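Local structure of CaaX farnesyltransferase alpha subunit Ram2 (Aspergillus fumigatus, 4L9P) at residues K329-L334 against N344-R349. The protein is the alpha subunit of a heterodimeric prenyltransferase that probably attaches farnesyl, and perhaps geranylgeranyl, groups to the cysteine of CaaX proteins. The protein carries 1 engineered substitution. Residues are numbered along the deposited sequence; the frame is centred on the assembly and turned at random. Where two conformers were deposited one is given.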
loop_
_atom_site.group_PDB
_atom_site.type_symbol
_atom_site.label_atom_id
_atom_site.label_comp_id
_atom_site.label_asym_id
_atom_site.label_seq_id
_atom_site.Cartn_x
_atom_site.Cartn_y
_atom_site.Cartn_z
ATOM N N LYS A 329 -20.965 23.113 -14.805
ATOM C CA LYS A 329 -21.396 23.840 -13.624
ATOM C C LYS A 329 -21.225 23.007 -12.326
ATOM O O LYS A 329 -20.817 23.565 -11.287
ATOM C CB LYS A 329 -22.876 24.205 -13.782
ATOM C CG LYS A 329 -23.402 25.017 -12.650
ATOM C CD LYS A 329 -24.934 25.215 -12.804
ATOM C CE LYS A 329 -25.501 25.991 -11.589
ATOM N NZ LYS A 329 -26.988 26.264 -11.645
ATOM N N MET A 330 -21.639 21.727 -12.351
ATOM C CA MET A 330 -21.497 20.881 -11.157
ATOM C C MET A 330 -20.018 20.801 -10.768
ATOM O O MET A 330 -19.692 20.920 -9.583
ATOM C CB MET A 330 -22.064 19.493 -11.435
ATOM C CG MET A 330 -23.547 19.450 -11.660
ATOM S SD MET A 330 -24.508 20.071 -10.238
ATOM C CE MET A 330 -24.853 21.800 -10.778
ATOM N N LEU A 331 -19.132 20.625 -11.770
ATOM C CA LEU A 331 -17.713 20.474 -11.468
ATOM C C LEU A 331 -17.114 21.777 -10.922
ATOM O O LEU A 331 -16.179 21.781 -10.120
ATOM C CB LEU A 331 -16.991 19.978 -12.708
ATOM C CG LEU A 331 -17.323 18.507 -13.061
ATOM C CD1 LEU A 331 -16.960 18.263 -14.519
ATOM C CD2 LEU A 331 -16.478 17.496 -12.204
ATOM N N THR A 332 -17.654 22.910 -11.404
ATOM C CA THR A 332 -17.268 24.206 -10.883
ATOM C C THR A 332 -17.686 24.379 -9.408
ATOM O O THR A 332 -16.900 24.906 -8.596
ATOM C CB THR A 332 -17.853 25.301 -11.782
ATOM O OG1 THR A 332 -17.315 25.140 -13.102
ATOM C CG2 THR A 332 -17.424 26.645 -11.238
ATOM N N LEU A 333 -18.888 23.925 -9.056
ATOM C CA LEU A 333 -19.255 23.942 -7.644
ATOM C C LEU A 333 -18.266 23.124 -6.789
ATOM O O LEU A 333 -17.932 23.530 -5.686
ATOM C CB LEU A 333 -20.668 23.411 -7.428
ATOM C CG LEU A 333 -21.759 24.302 -8.035
ATOM C CD1 LEU A 333 -23.132 23.639 -7.931
ATOM C CD2 LEU A 333 -21.787 25.605 -7.288
ATOM N N LEU A 334 -17.853 21.954 -7.287
ATOM C CA LEU A 334 -16.897 21.118 -6.555
ATOM C C LEU A 334 -15.556 21.840 -6.430
ATOM O O LEU A 334 -14.983 21.869 -5.334
ATOM C CB LEU A 334 -16.735 19.782 -7.270
ATOM C CG LEU A 334 -17.948 18.859 -7.077
ATOM C CD1 LEU A 334 -17.978 17.730 -8.099
ATOM C CD2 LEU A 334 -17.972 18.215 -5.627
ATOM N N ASN A 344 -7.807 20.043 -9.407
ATOM C CA ASN A 344 -7.113 19.693 -10.660
ATOM C C ASN A 344 -7.784 18.498 -11.324
ATOM O O ASN A 344 -7.785 18.374 -12.559
ATOM C CB ASN A 344 -5.606 19.442 -10.473
ATOM C CG ASN A 344 -4.864 20.738 -10.143
ATOM O OD1 ASN A 344 -5.220 21.824 -10.679
ATOM N ND2 ASN A 344 -3.938 20.688 -9.204
ATOM N N TYR A 345 -8.363 17.597 -10.513
ATOM C CA TYR A 345 -9.124 16.506 -11.101
ATOM C C TYR A 345 -10.472 17.004 -11.653
ATOM O O TYR A 345 -10.886 16.621 -12.766
ATOM C CB TYR A 345 -9.333 15.390 -10.021
ATOM C CG TYR A 345 -10.307 14.331 -10.527
ATOM C CD1 TYR A 345 -9.958 13.473 -11.605
ATOM C CD2 TYR A 345 -11.580 14.224 -9.979
ATOM C CE1 TYR A 345 -10.871 12.565 -12.110
ATOM C CE2 TYR A 345 -12.507 13.297 -10.481
ATOM C CZ TYR A 345 -12.133 12.495 -11.535
ATOM O OH TYR A 345 -13.045 11.597 -12.049
ATOM N N TRP A 346 -11.156 17.880 -10.915
ATOM C CA TRP A 346 -12.408 18.445 -11.475
ATOM C C TRP A 346 -12.099 19.211 -12.781
ATOM O O TRP A 346 -12.891 19.107 -13.732
ATOM C CB TRP A 346 -13.082 19.416 -10.523
ATOM C CG TRP A 346 -13.315 18.816 -9.113
ATOM C CD1 TRP A 346 -13.034 19.438 -7.942
ATOM C CD2 TRP A 346 -13.914 17.530 -8.751
ATOM N NE1 TRP A 346 -13.384 18.631 -6.849
ATOM C CE2 TRP A 346 -13.947 17.470 -7.320
ATOM C CE3 TRP A 346 -14.421 16.430 -9.483
ATOM C CZ2 TRP A 346 -14.439 16.355 -6.626
ATOM C CZ3 TRP A 346 -14.928 15.335 -8.782
ATOM C CH2 TRP A 346 -14.915 15.292 -7.385
ATOM N N GLU A 347 -10.971 19.917 -12.853
ATOM C CA GLU A 347 -10.677 20.684 -14.068
ATOM C C GLU A 347 -10.321 19.725 -15.206
ATOM O O GLU A 347 -10.646 20.006 -16.354
ATOM C CB GLU A 347 -9.589 21.747 -13.831
ATOM C CG GLU A 347 -10.061 22.885 -12.925
ATOM C CD GLU A 347 -9.034 24.004 -12.657
ATOM O OE1 GLU A 347 -7.821 23.840 -12.918
ATOM O OE2 GLU A 347 -9.451 25.040 -12.117
ATOM N N TYR A 348 -9.669 18.606 -14.878
ATOM C CA TYR A 348 -9.395 17.558 -15.898
ATOM C C TYR A 348 -10.743 17.033 -16.465
ATOM O O TYR A 348 -10.896 16.867 -17.694
ATOM C CB TYR A 348 -8.574 16.419 -15.286
ATOM C CG TYR A 348 -8.420 15.201 -16.140
ATOM C CD1 TYR A 348 -7.522 15.203 -17.194
ATOM C CD2 TYR A 348 -9.133 14.016 -15.865
ATOM C CE1 TYR A 348 -7.330 14.072 -17.986
ATOM C CE2 TYR A 348 -8.957 12.877 -16.663
ATOM C CZ TYR A 348 -8.041 12.902 -17.709
ATOM O OH TYR A 348 -7.858 11.789 -18.513
ATOM N N ARG A 349 -11.731 16.800 -15.591
ATOM C CA ARG A 349 -13.051 16.359 -16.042
ATOM C C ARG A 349 -13.692 17.433 -16.909
ATOM O O ARG A 349 -14.252 17.118 -17.953
ATOM C CB ARG A 349 -13.993 15.999 -14.894
ATOM C CG ARG A 349 -13.534 14.732 -14.135
ATOM C CD ARG A 349 -13.799 13.457 -14.974
ATOM N NE ARG A 349 -15.243 13.250 -15.091
ATOM C CZ ARG A 349 -15.900 13.017 -16.224
ATOM N NH1 ARG A 349 -15.257 12.986 -17.409
ATOM N NH2 ARG A 349 -17.226 12.815 -16.184
#
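Trp346 reaches across to helix 323-338 and lays its indole against Leu331 and Leu334. Trp346 CB lies 3.9 Å from the carbonyl O of Leu331. With chi1 at -53°, CG is anti to the carbonyl carbon, and one indole face is brought against Leu334, the two side chains crossing at about a right angle. Leu334 CB stands over the five-membered ring, nearest NE1 and CE2. It makes a CH-pi contact there, 3.6 Å from the centroid of the Trp346 five-membered ring and 12° off the normal. NE1 donates a hydrogen bond to the carbonyl O of Asp339, in the turn between the helices, so this buried polar atom is satisfied. Trp346 CE3 meets Leu331 CD2 at 3.6 Å, an oblique approach. Farther out, Trp346 CZ3 and CH2 face Leu334 CD1 at 3.9 and 4.0 Å, and CZ2 is near Leu334 CD2. On the opposite face lies Tyr345 CD2, toward the rim. This is an antiparallel alpha-helical hairpin, as in the helical pairs of the prenyltransferase alpha-subunit solenoid. The short segments run at 169° with axes 9.2 Å apart. Helix 304-317 also borders the contact, through Ile307 on Leu334 and Glu308 on Trp346. Arg349, one turn on from Trp346, meets Leu331 CD1 with its CB at 3.8 Å. The arginine chain then bends at chi2 and chi3, and CG lies over one face of the Tyr345 ring, toward its rim. Its guanidinium forms salt bridges to Asp312 and Glu316 and a hydrogen bond to Gln352.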